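Local coordinates for protein pectinesterase A (Erwinia chrysanthemi, PDB 2NTP) that hydrolyses the methyl esters of pectin to galacturonate chains and methanol, the first step in the maceration and soft-rotting of plant tissue, at residues V203-S211 with S238-P247; V43-T51 with W83-I91. One frame throughout, in Å; residues are numbered along the deposited sequence.

How the contacts relate
From the N terminus the chain winds through a right-handed parallel beta-helix, the fold of the pectinesterase family. Contact 2 comes first: strand 48-50 pairs with the start of strand 91-93 at the end of 83-91, closing a loop of 31 residues that contains strands 55-59 and 65-69. Contact 1 follows much later, where strand 205-210 is joined by 239-242 across 26 residues holding strands 220-223 and 226-229. The two loops lie in series, neither nesting nor crossing. They belong to different four-stranded parallel sheets on opposite sides of the chain's centre, their own centres about 23 Å apart. The bound galacturonates span the gap: the sugars of chains C and E touch both contacts.

Contact 1: residues V203-S211 with S238-P247; sequences VSGYLTAPS and SYGLGRPWHP. With ADA (alpha-D-galactopyranuronic acid), chain C; ADA (alpha-D-galactopyranuronic acid), chain B; ADA (alpha-D-galactopyranuronic acid), chain D; ADA (alpha-D-galactopyranuronic acid), chain E.
With CG between its backbone N and carbonyl carbon (chi1 58°) and the chain extended from CG to NE, Arg243 reaches across Tyr206, whose CG lies anti to its carbonyl carbon (chi1 -42°). Arg243 CD sits 3.5 Å from the centroid of the Tyr206 ring, almost on its normal, and the guanidinium continues as an offset stack over the CD1-CE1 side, planes 6° apart. Beyond it NH2 donates to O5 of the chain B galacturonate at 3.0 Å, while NE salt-bridges the nucleophile Asp175; sugar and Asp175 together probably fix the guanidinium's rotation. Tyr206 OH and O3 of the chain D sugar share a hydrogen bond of 2.8 Å, in the ring plane. Beneath these groups, successive turns of the parallel beta-helix run in register: Gly240 N donates to Gly205 O and Leu207 N to Gly240 O, both 2.9 Å. Gly205, which has no side chain, lets its backbone N lie over the centre of the Tyr239 ring. Past the corner at Leu207, Thr208 OG1 donates to Leu241 O at 2.8 Å, on a lone pair. Farther along, Trp245 N donates to Pro210 O at 3.1 Å, and the indole NE1 to O6B of the chain C sugar at 3.0 Å.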
loop_
_atom_site.group_PDB
_atom_site.type_symbol
_atom_site.label_atom_id
_atom_site.label_comp_id
_atom_site.label_asym_id
_atom_site.label_seq_id
_atom_site.Cartn_x
_atom_site.Cartn_y
_atom_site.Cartn_z
ATOM N N VAL A 203 -2.497 -19.386 7.842
ATOM C CA VAL A 203 -1.803 -18.270 7.193
ATOM C C VAL A 203 -2.028 -16.953 7.945
ATOM O O VAL A 203 -3.166 -16.607 8.271
ATOM C CB VAL A 203 -2.221 -18.137 5.704
ATOM C CG1 VAL A 203 -1.585 -16.908 5.052
ATOM C CG2 VAL A 203 -1.832 -19.393 4.937
ATOM N N SER A 204 -0.937 -16.230 8.206
ATOM C CA SER A 204 -0.998 -14.921 8.862
ATOM C C SER A 204 -1.279 -13.768 7.895
ATOM O O SER A 204 -1.911 -12.786 8.275
ATOM C CB SER A 204 0.288 -14.642 9.650
ATOM O OG SER A 204 0.272 -15.299 10.908
ATOM N N GLY A 205 -0.803 -13.873 6.656
ATOM C CA GLY A 205 -1.090 -12.820 5.680
ATOM C C GLY A 205 -0.472 -12.998 4.315
ATOM O O GLY A 205 0.059 -14.065 3.996
ATOM N N TYR A 206 -0.567 -11.940 3.512
ATOM C CA TYR A 206 -0.087 -11.926 2.125
ATOM C C TYR A 206 0.465 -10.535 1.860
ATOM O O TYR A 206 -0.203 -9.529 2.125
ATOM C CB TYR A 206 -1.228 -12.236 1.136
ATOM C CG TYR A 206 -2.140 -13.349 1.607
ATOM C CD1 TYR A 206 -3.241 -13.068 2.417
ATOM C CD2 TYR A 206 -1.882 -14.683 1.283
ATOM C CE1 TYR A 206 -4.070 -14.080 2.884
ATOM C CE2 TYR A 206 -2.715 -15.713 1.748
ATOM C CZ TYR A 206 -3.810 -15.390 2.545
ATOM O OH TYR A 206 -4.647 -16.370 3.029
ATOM N N LEU A 207 1.683 -10.470 1.343
ATOM C CA LEU A 207 2.321 -9.177 1.085
ATOM C C LEU A 207 1.547 -8.388 0.043
ATOM O O LEU A 207 1.337 -7.185 0.190
ATOM C CB LEU A 207 3.761 -9.356 0.597
ATOM C CG LEU A 207 4.864 -9.478 1.649
ATOM C CD1 LEU A 207 4.698 -10.706 2.519
ATOM C CD2 LEU A 207 6.218 -9.490 0.959
ATOM N N THR A 208 1.132 -9.070 -1.019
ATOM C CA THR A 208 0.492 -8.385 -2.134
ATOM C C THR A 208 -0.812 -9.038 -2.557
ATOM O O THR A 208 -1.000 -10.241 -2.393
ATOM C CB THR A 208 1.421 -8.278 -3.368
ATOM O OG1 THR A 208 1.644 -9.578 -3.934
ATOM C CG2 THR A 208 2.764 -7.646 -2.986
ATOM N N ALA A 209 -1.703 -8.219 -3.102
ATOM C CA ALA A 209 -2.925 -8.711 -3.731
ATOM C C ALA A 209 -3.184 -7.849 -4.962
ATOM O O ALA A 209 -4.018 -6.938 -4.928
ATOM C CB ALA A 209 -4.103 -8.668 -2.760
ATOM N N PRO A 210 -2.438 -8.115 -6.051
ATOM C CA PRO A 210 -2.578 -7.306 -7.262
ATOM C C PRO A 210 -3.870 -7.616 -8.010
ATOM O O PRO A 210 -4.307 -8.774 -8.049
ATOM C CB PRO A 210 -1.363 -7.721 -8.094
ATOM C CG PRO A 210 -1.119 -9.140 -7.694
ATOM C CD PRO A 210 -1.436 -9.188 -6.221
ATOM N N SER A 211 -4.475 -6.571 -8.572
ATOM C CA SER A 211 -5.684 -6.693 -9.390
ATOM C C SER A 211 -5.429 -6.160 -10.798
ATOM O O SER A 211 -6.365 -5.777 -11.513
ATOM C CB SER A 211 -6.825 -5.927 -8.738
ATOM O OG SER A 211 -6.431 -4.592 -8.466
ATOM N N SER A 238 4.355 -18.613 7.127
ATOM C CA SER A 238 3.077 -18.026 7.557
ATOM C C SER A 238 2.555 -16.957 6.597
ATOM O O SER A 238 1.391 -16.563 6.685
ATOM C CB SER A 238 3.202 -17.427 8.966
ATOM O OG SER A 238 4.197 -16.419 9.002
ATOM N N TYR A 239 3.416 -16.496 5.689
ATOM C CA TYR A 239 3.081 -15.399 4.769
ATOM C C TYR A 239 3.226 -15.747 3.292
ATOM O O TYR A 239 4.226 -16.332 2.874
ATOM C CB TYR A 239 3.931 -14.165 5.083
ATOM C CG TYR A 239 3.273 -13.225 6.061
ATOM C CD1 TYR A 239 3.352 -13.448 7.440
ATOM C CD2 TYR A 239 2.553 -12.120 5.610
ATOM C CE1 TYR A 239 2.740 -12.585 8.338
ATOM C CE2 TYR A 239 1.937 -11.258 6.499
ATOM C CZ TYR A 239 2.028 -11.495 7.860
ATOM O OH TYR A 239 1.412 -10.635 8.733
ATOM N N GLY A 240 2.221 -15.381 2.505
ATOM C CA GLY A 240 2.310 -15.510 1.058
ATOM C C GLY A 240 2.896 -14.261 0.432
ATOM O O GLY A 240 2.696 -13.146 0.931
ATOM N N LEU A 241 3.620 -14.447 -0.669
ATOM C CA LEU A 241 4.144 -13.322 -1.444
ATOM C C LEU A 241 3.025 -12.548 -2.128
ATOM O O LEU A 241 3.130 -11.339 -2.331
ATOM C CB LEU A 241 5.143 -13.807 -2.494
ATOM C CG LEU A 241 6.481 -14.357 -1.992
ATOM C CD1 LEU A 241 7.247 -14.974 -3.144
ATOM C CD2 LEU A 241 7.299 -13.264 -1.310
ATOM N N GLY A 242 1.954 -13.254 -2.467
ATOM C CA GLY A 242 0.830 -12.637 -3.153
ATOM C C GLY A 242 -0.296 -13.625 -3.366
ATOM O O GLY A 242 -0.078 -14.836 -3.364
ATOM N N ARG A 243 -1.503 -13.089 -3.520
ATOM C CA ARG A 243 -2.664 -13.849 -3.984
ATOM C C ARG A 243 -3.442 -12.965 -4.972
ATOM O O ARG A 243 -3.356 -11.737 -4.899
ATOM C CB ARG A 243 -3.527 -14.332 -2.811
ATOM C CG ARG A 243 -4.070 -13.236 -1.898
ATOM C CD ARG A 243 -4.925 -13.827 -0.776
ATOM N NE ARG A 243 -5.583 -12.778 -0.003
ATOM C CZ ARG A 243 -6.619 -12.971 0.814
ATOM N NH1 ARG A 243 -7.130 -14.187 0.979
ATOM N NH2 ARG A 243 -7.146 -11.945 1.465
ATOM N N PRO A 244 -4.177 -13.576 -5.918
ATOM C CA PRO A 244 -4.754 -12.769 -6.995
ATOM C C PRO A 244 -6.085 -12.122 -6.629
ATOM O O PRO A 244 -7.090 -12.817 -6.479
ATOM C CB PRO A 244 -4.959 -13.787 -8.135
ATOM C CG PRO A 244 -4.600 -15.145 -7.561
ATOM C CD PRO A 244 -4.488 -15.006 -6.079
ATOM N N TRP A 245 -6.087 -10.795 -6.498
ATOM C CA TRP A 245 -7.316 -10.073 -6.196
ATOM C C TRP A 245 -8.087 -9.746 -7.468
ATOM O O TRP A 245 -7.601 -9.019 -8.336
ATOM C CB TRP A 245 -7.028 -8.796 -5.396
ATOM C CG TRP A 245 -8.271 -8.065 -4.981
ATOM C CD1 TRP A 245 -9.448 -8.621 -4.557
ATOM C CD2 TRP A 245 -8.453 -6.644 -4.923
ATOM N NE1 TRP A 245 -10.356 -7.635 -4.257
ATOM C CE2 TRP A 245 -9.775 -6.411 -4.476
ATOM C CE3 TRP A 245 -7.633 -5.544 -5.221
ATOM C CZ2 TRP A 245 -10.295 -5.120 -4.306
ATOM C CZ3 TRP A 245 -8.151 -4.258 -5.062
ATOM C CH2 TRP A 245 -9.474 -4.058 -4.603
ATOM N N HIS A 246 -9.287 -10.308 -7.568
ATOM C CA HIS A 246 -10.206 -9.995 -8.654
ATOM C C HIS A 246 -11.358 -9.200 -8.053
ATOM O O HIS A 246 -12.313 -9.791 -7.550
ATOM C CB HIS A 246 -10.707 -11.293 -9.303
ATOM C CG HIS A 246 -9.648 -12.042 -10.055
ATOM N ND1 HIS A 246 -9.698 -12.227 -11.421
ATOM C CD2 HIS A 246 -8.505 -12.637 -9.636
ATOM C CE1 HIS A 246 -8.637 -12.914 -11.810
ATOM N NE2 HIS A 246 -7.896 -13.175 -10.746
ATOM N N PRO A 247 -11.260 -7.852 -8.072
ATOM C CA PRO A 247 -12.188 -7.016 -7.314
ATOM C C PRO A 247 -13.626 -7.186 -7.772
ATOM O O PRO A 247 -13.877 -7.370 -8.966
ATOM C CB PRO A 247 -11.711 -5.589 -7.615
ATOM C CG PRO A 247 -10.308 -5.733 -8.042
ATOM C CD PRO A 247 -10.276 -7.031 -8.800
HETATM C C1 ADA C . -10.996 -6.508 -0.955
HETATM C C2 ADA C . -11.356 -5.096 -0.477
HETATM C C3 ADA C . -12.847 -5.025 -0.162
HETATM C C4 ADA C . -13.669 -5.468 -1.372
HETATM C C5 ADA C . -13.244 -6.875 -1.797
HETATM C C6 ADA C . -14.001 -7.310 -3.017
HETATM O O2 ADA C . -10.610 -4.751 0.697
HETATM O O3 ADA C . -13.213 -3.705 0.259
HETATM O O4 ADA C . -13.475 -4.574 -2.474
HETATM O O5 ADA C . -11.827 -6.920 -2.054
HETATM O O6B ADA C . -13.357 -7.625 -4.045
HETATM O O6A ADA C . -15.253 -7.339 -2.951
HETATM C C1 ADA B . -8.475 -13.063 4.724
HETATM C C2 ADA B . -8.935 -11.731 5.318
HETATM C C3 ADA B . -10.454 -11.600 5.243
HETATM C C4 ADA B . -10.980 -11.941 3.845
HETATM C C5 ADA B . -10.415 -13.266 3.337
HETATM C C6 ADA B . -10.860 -13.508 1.921
HETATM O O2 ADA B . -8.529 -11.662 6.686
HETATM O O3 ADA B . -10.852 -10.273 5.613
HETATM O O4 ADA B . -10.624 -10.920 2.906
HETATM O O5 ADA B . -8.984 -13.215 3.395
HETATM O O6B ADA B . -10.013 -13.889 1.087
HETATM O O6A ADA B . -12.061 -13.318 1.623
HETATM C C1 ADA D . -10.092 -17.460 6.197
HETATM C C2 ADA D . -9.327 -17.072 4.924
HETATM C C3 ADA D . -7.955 -16.493 5.275
HETATM C C4 ADA D . -8.102 -15.327 6.253
HETATM C C5 ADA D . -8.923 -15.739 7.485
HETATM C C6 ADA D . -9.180 -14.547 8.370
HETATM O O1 ADA D . -9.477 -18.589 6.839
HETATM O O2 ADA D . -9.183 -18.204 4.055
HETATM O O3 ADA D . -7.271 -16.059 4.093
HETATM O O4 ADA D . -8.693 -14.197 5.589
HETATM O O5 ADA D . -10.175 -16.345 7.104
HETATM O O6B ADA D . -10.234 -13.887 8.210
HETATM O O6A ADA D . -8.326 -14.252 9.238
HETATM C C1 ADA E . -14.594 -3.874 -3.052
HETATM C C2 ADA E . -14.314 -3.441 -4.492
HETATM C C3 ADA E . -13.228 -2.363 -4.536
HETATM C C4 ADA E . -13.561 -1.206 -3.588
HETATM C C5 ADA E . -13.828 -1.756 -2.186
HETATM C C6 ADA E . -14.209 -0.666 -1.219
HETATM O O2 ADA E . -13.898 -4.589 -5.234
HETATM O O3 ADA E . -13.039 -1.894 -5.882
HETATM O O4 ADA E . -14.735 -0.509 -4.028
HETATM O O5 ADA E . -14.882 -2.730 -2.240
HETATM O O6B ADA E . -13.555 0.399 -1.212
HETATM O O6A ADA E . -15.171 -0.874 -0.453
#

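Contact 2: residues V43-T51 with W83-I91; sequences VYNERLTIT and WGTAGSSTI. With ADA (alpha-D-galactopyranuronic acid), chain E; ADA (alpha-D-galactopyranuronic acid), chain C.
Trp83 offers one face of its six-membered ring to Arg47 in a cation-pi contact between one turn of the right-handed parallel beta-helix and the loop that leads into the next. Arg47 CZ stands 4.5 Å from the ring centroid and close to the ring normal, but the guanidinium is nearly upright, its plane 80° from the indole, so that NH1 is the atom directed at the ring. Lys77 makes a second cation-pi contact with this tryptophan.

After Trp83 comes a short, irregular helical turn at 84-87 that faces the substrate. Thr85 belongs to the experimentally established substrate site, and its carbonyl O accepts two bonds from Ser88, one from the backbone N and one from OG, the latter on a lone pair. Ala86 N donates a nearly straight bond of 2.8 Å to carboxylate O6B of the galacturonate of chain E. Gly87 O lies near Arg47 NH2, close to the guanidinium plane, at a modelled separation too short for its length to be relied on. The sounder bond runs from the same nitrogen to Ser89 O at 2.9 Å, although NH2 lies well above that carbonyl's plane. A bend at chi3 (63°) swings the arginine's end round, so one side chain meets the chain just after the helical turn as well as Trp83 just before it.

At Thr90 the backbones draw together, with Leu48 N donating to Thr90 O at 2.9 Å. Thr90 CG2 lies 3.5 Å from Glu46 O, a buried carbonyl without a polar partner, while Thr90 OG1 bonds to Arg106 O. Ile91 forms a parallel bridge with Leu48, and the two side chains lie alongside each other, pointing the same way and packed against Ile67 of strand 65-69, with Leu48 CD1 4.1 Å from Ile91 CD1.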
loop_
_atom_site.group_PDB
_atom_site.type_symbol
_atom_site.label_atom_id
_atom_site.label_comp_id
_atom_site.label_asym_id
_atom_site.label_seq_id
_atom_site.Cartn_x
_atom_site.Cartn_y
_atom_site.Cartn_z
ATOM N N VAL A 43 2.968 14.338 15.686
ATOM C CA VAL A 43 1.933 13.413 15.229
ATOM C C VAL A 43 0.697 14.233 14.881
ATOM O O VAL A 43 0.067 14.851 15.752
ATOM C CB VAL A 43 1.600 12.325 16.288
ATOM C CG1 VAL A 43 0.486 11.406 15.796
ATOM C CG2 VAL A 43 2.838 11.512 16.628
ATOM N N TYR A 44 0.371 14.243 13.597
ATOM C CA TYR A 44 -0.758 15.003 13.078
ATOM C C TYR A 44 -1.938 14.071 12.850
ATOM O O TYR A 44 -1.925 13.240 11.936
ATOM C CB TYR A 44 -0.346 15.748 11.805
ATOM C CG TYR A 44 0.808 16.701 12.049
ATOM C CD1 TYR A 44 2.132 16.248 12.051
ATOM C CD2 TYR A 44 0.573 18.052 12.319
ATOM C CE1 TYR A 44 3.195 17.120 12.300
ATOM C CE2 TYR A 44 1.627 18.926 12.568
ATOM C CZ TYR A 44 2.929 18.457 12.554
ATOM O OH TYR A 44 3.964 19.334 12.795
ATOM N N ASN A 45 -2.944 14.192 13.715
ATOM C CA ASN A 45 -4.137 13.349 13.628
ATOM C C ASN A 45 -5.106 13.911 12.592
ATOM O O ASN A 45 -6.052 14.642 12.919
ATOM C CB ASN A 45 -4.792 13.195 15.008
ATOM C CG ASN A 45 -6.022 12.295 14.990
ATOM O OD1 ASN A 45 -6.949 12.487 15.783
ATOM N ND2 ASN A 45 -6.035 11.304 14.099
ATOM N N GLU A 46 -4.841 13.571 11.335
ATOM C CA GLU A 46 -5.550 14.146 10.204
ATOM C C GLU A 46 -5.805 13.098 9.139
ATOM O O GLU A 46 -5.030 12.147 8.989
ATOM C CB GLU A 46 -4.734 15.283 9.584
ATOM C CG GLU A 46 -4.433 16.431 10.527
ATOM C CD GLU A 46 -3.758 17.583 9.825
ATOM O OE1 GLU A 46 -4.281 18.018 8.778
ATOM O OE2 GLU A 46 -2.717 18.053 10.330
ATOM N N ARG A 47 -6.897 13.288 8.411
ATOM C CA ARG A 47 -7.163 12.551 7.189
ATOM C C ARG A 47 -7.144 13.550 6.035
ATOM O O ARG A 47 -7.737 14.638 6.128
ATOM C CB ARG A 47 -8.505 11.836 7.277
ATOM C CG ARG A 47 -8.624 10.936 8.503
ATOM C CD ARG A 47 -9.892 10.117 8.461
ATOM N NE ARG A 47 -9.877 9.212 7.322
ATOM C CZ ARG A 47 -10.954 8.692 6.745
ATOM N NH1 ARG A 47 -12.177 8.981 7.185
ATOM N NH2 ARG A 47 -10.804 7.884 5.710
ATOM N N LEU A 48 -6.446 13.186 4.963
ATOM C CA LEU A 48 -6.201 14.101 3.852
ATOM C C LEU A 48 -6.619 13.514 2.514
ATOM O O LEU A 48 -6.423 12.324 2.261
ATOM C CB LEU A 48 -4.718 14.486 3.796
ATOM C CG LEU A 48 -4.065 15.012 5.078
ATOM C CD1 LEU A 48 -2.547 15.031 4.933
ATOM C CD2 LEU A 48 -4.599 16.390 5.452
ATOM N N THR A 49 -7.190 14.361 1.661
ATOM C CA THR A 49 -7.464 14.001 0.274
ATOM C C THR A 49 -6.794 15.044 -0.605
ATOM O O THR A 49 -7.088 16.238 -0.508
ATOM C CB THR A 49 -8.975 13.915 -0.026
ATOM O OG1 THR A 49 -9.565 12.924 0.821
ATOM C CG2 THR A 49 -9.221 13.537 -1.489
ATOM N N ILE A 50 -5.871 14.582 -1.439
ATOM C CA ILE A 50 -5.069 15.462 -2.284
ATOM C C ILE A 50 -5.670 15.534 -3.678
ATOM O O ILE A 50 -5.713 14.534 -4.391
ATOM C CB ILE A 50 -3.594 14.971 -2.376
ATOM C CG1 ILE A 50 -2.955 14.833 -0.983
ATOM C CG2 ILE A 50 -2.781 15.856 -3.325
ATOM C CD1 ILE A 50 -3.152 16.006 -0.051
ATOM N N THR A 51 -6.131 16.722 -4.065
ATOM C CA THR A 51 -6.767 16.913 -5.368
ATOM C C THR A 51 -6.027 17.941 -6.212
ATOM O O THR A 51 -6.381 18.163 -7.371
ATOM C CB THR A 51 -8.245 17.350 -5.232
ATOM O OG1 THR A 51 -8.316 18.558 -4.466
ATOM C CG2 THR A 51 -9.069 16.253 -4.557
ATOM N N TRP A 83 -17.570 3.360 6.125
ATOM C CA TRP A 83 -16.587 4.073 5.310
ATOM C C TRP A 83 -16.187 3.263 4.076
ATOM O O TRP A 83 -16.010 3.823 2.985
ATOM C CB TRP A 83 -15.347 4.416 6.136
ATOM C CG TRP A 83 -15.512 5.628 6.995
ATOM C CD1 TRP A 83 -15.780 5.655 8.334
ATOM C CD2 TRP A 83 -15.421 6.997 6.576
ATOM N NE1 TRP A 83 -15.859 6.957 8.777
ATOM C CE2 TRP A 83 -15.644 7.800 7.718
ATOM C CE3 TRP A 83 -15.173 7.624 5.346
ATOM C CZ2 TRP A 83 -15.631 9.199 7.667
ATOM C CZ3 TRP A 83 -15.160 9.019 5.296
ATOM C CH2 TRP A 83 -15.387 9.787 6.451
ATOM N N GLY A 84 -16.053 1.949 4.253
ATOM C CA GLY A 84 -15.577 1.066 3.194
ATOM C C GLY A 84 -14.067 1.133 3.068
ATOM O O GLY A 84 -13.429 1.976 3.696
ATOM N N THR A 85 -13.501 0.260 2.239
ATOM C CA THR A 85 -12.040 0.138 2.119
ATOM C C THR A 85 -11.376 1.403 1.561
ATOM O O THR A 85 -10.497 1.983 2.215
ATOM C CB THR A 85 -11.641 -1.113 1.314
ATOM O OG1 THR A 85 -12.145 -2.277 1.982
ATOM C CG2 THR A 85 -10.121 -1.236 1.199
ATOM N N ALA A 86 -11.805 1.839 0.376
ATOM C CA ALA A 86 -11.331 3.109 -0.173
ATOM C C ALA A 86 -11.522 4.249 0.839
ATOM O O ALA A 86 -10.584 5.005 1.127
ATOM C CB ALA A 86 -12.028 3.421 -1.501
ATOM N N GLY A 87 -12.724 4.328 1.412
ATOM C CA GLY A 87 -13.085 5.384 2.358
ATOM C C GLY A 87 -12.320 5.410 3.668
ATOM O O GLY A 87 -12.349 6.415 4.378
ATOM N N SER A 88 -11.630 4.317 3.989
ATOM C CA SER A 88 -10.911 4.194 5.262
ATOM C C SER A 88 -9.537 4.865 5.261
ATOM O O SER A 88 -8.897 4.973 6.312
ATOM C CB SER A 88 -10.732 2.716 5.625
ATOM O OG SER A 88 -9.701 2.119 4.846
ATOM N N SER A 89 -9.082 5.295 4.084
ATOM C CA SER A 89 -7.695 5.719 3.918
ATOM C C SER A 89 -7.345 6.965 4.721
ATOM O O SER A 89 -8.105 7.931 4.740
ATOM C CB SER A 89 -7.366 5.946 2.444
ATOM O OG SER A 89 -5.959 6.053 2.293
ATOM N N THR A 90 -6.178 6.943 5.365
ATOM C CA THR A 90 -5.692 8.124 6.080
ATOM C C THR A 90 -5.343 9.221 5.075
ATOM O O THR A 90 -5.728 10.377 5.252
ATOM C CB THR A 90 -4.492 7.789 6.992
ATOM O OG1 THR A 90 -4.914 6.851 7.990
ATOM C CG2 THR A 90 -3.947 9.051 7.689
ATOM N N ILE A 91 -4.617 8.849 4.021
ATOM C CA ILE A 91 -4.279 9.782 2.947
ATOM C C ILE A 91 -4.740 9.215 1.609
ATOM O O ILE A 91 -4.466 8.058 1.285
ATOM C CB ILE A 91 -2.762 10.112 2.921
ATOM C CG1 ILE A 91 -2.367 10.867 4.196
ATOM C CG2 ILE A 91 -2.395 10.928 1.663
ATOM C CD1 ILE A 91 -0.904 11.303 4.249
HETATM C C1 ADA E . -14.594 -3.874 -3.052
HETATM C C2 ADA E . -14.314 -3.441 -4.492
HETATM C C3 ADA E . -13.228 -2.363 -4.536
HETATM C C4 ADA E . -13.561 -1.206 -3.588
HETATM C C5 ADA E . -13.828 -1.756 -2.186
HETATM C C6 ADA E . -14.209 -0.666 -1.219
HETATM O O2 ADA E . -13.898 -4.589 -5.234
HETATM O O3 ADA E . -13.039 -1.894 -5.882
HETATM O O4 ADA E . -14.735 -0.509 -4.028
HETATM O O5 ADA E . -14.882 -2.730 -2.240
HETATM O O6B ADA E . -13.555 0.399 -1.212
HETATM O O6A ADA E . -15.171 -0.874 -0.453
HETATM C C1 ADA C . -10.996 -6.508 -0.955
HETATM C C2 ADA C . -11.356 -5.096 -0.477
HETATM C C3 ADA C . -12.847 -5.025 -0.162
HETATM C C4 ADA C . -13.669 -5.468 -1.372
HETATM C C5 ADA C . -13.244 -6.875 -1.797
HETATM C C6 ADA C . -14.001 -7.310 -3.017
HETATM O O2 ADA C . -10.610 -4.751 0.697
HETATM O O3 ADA C . -13.213 -3.705 0.259
HETATM O O4 ADA C . -13.475 -4.574 -2.474
HETATM O O5 ADA C . -11.827 -6.920 -2.054
HETATM O O6B ADA C . -13.357 -7.625 -4.045
HETATM O O6A ADA C . -15.253 -7.339 -2.951
HETATM O O HOH W 1 -8.160 10.079 2.928
#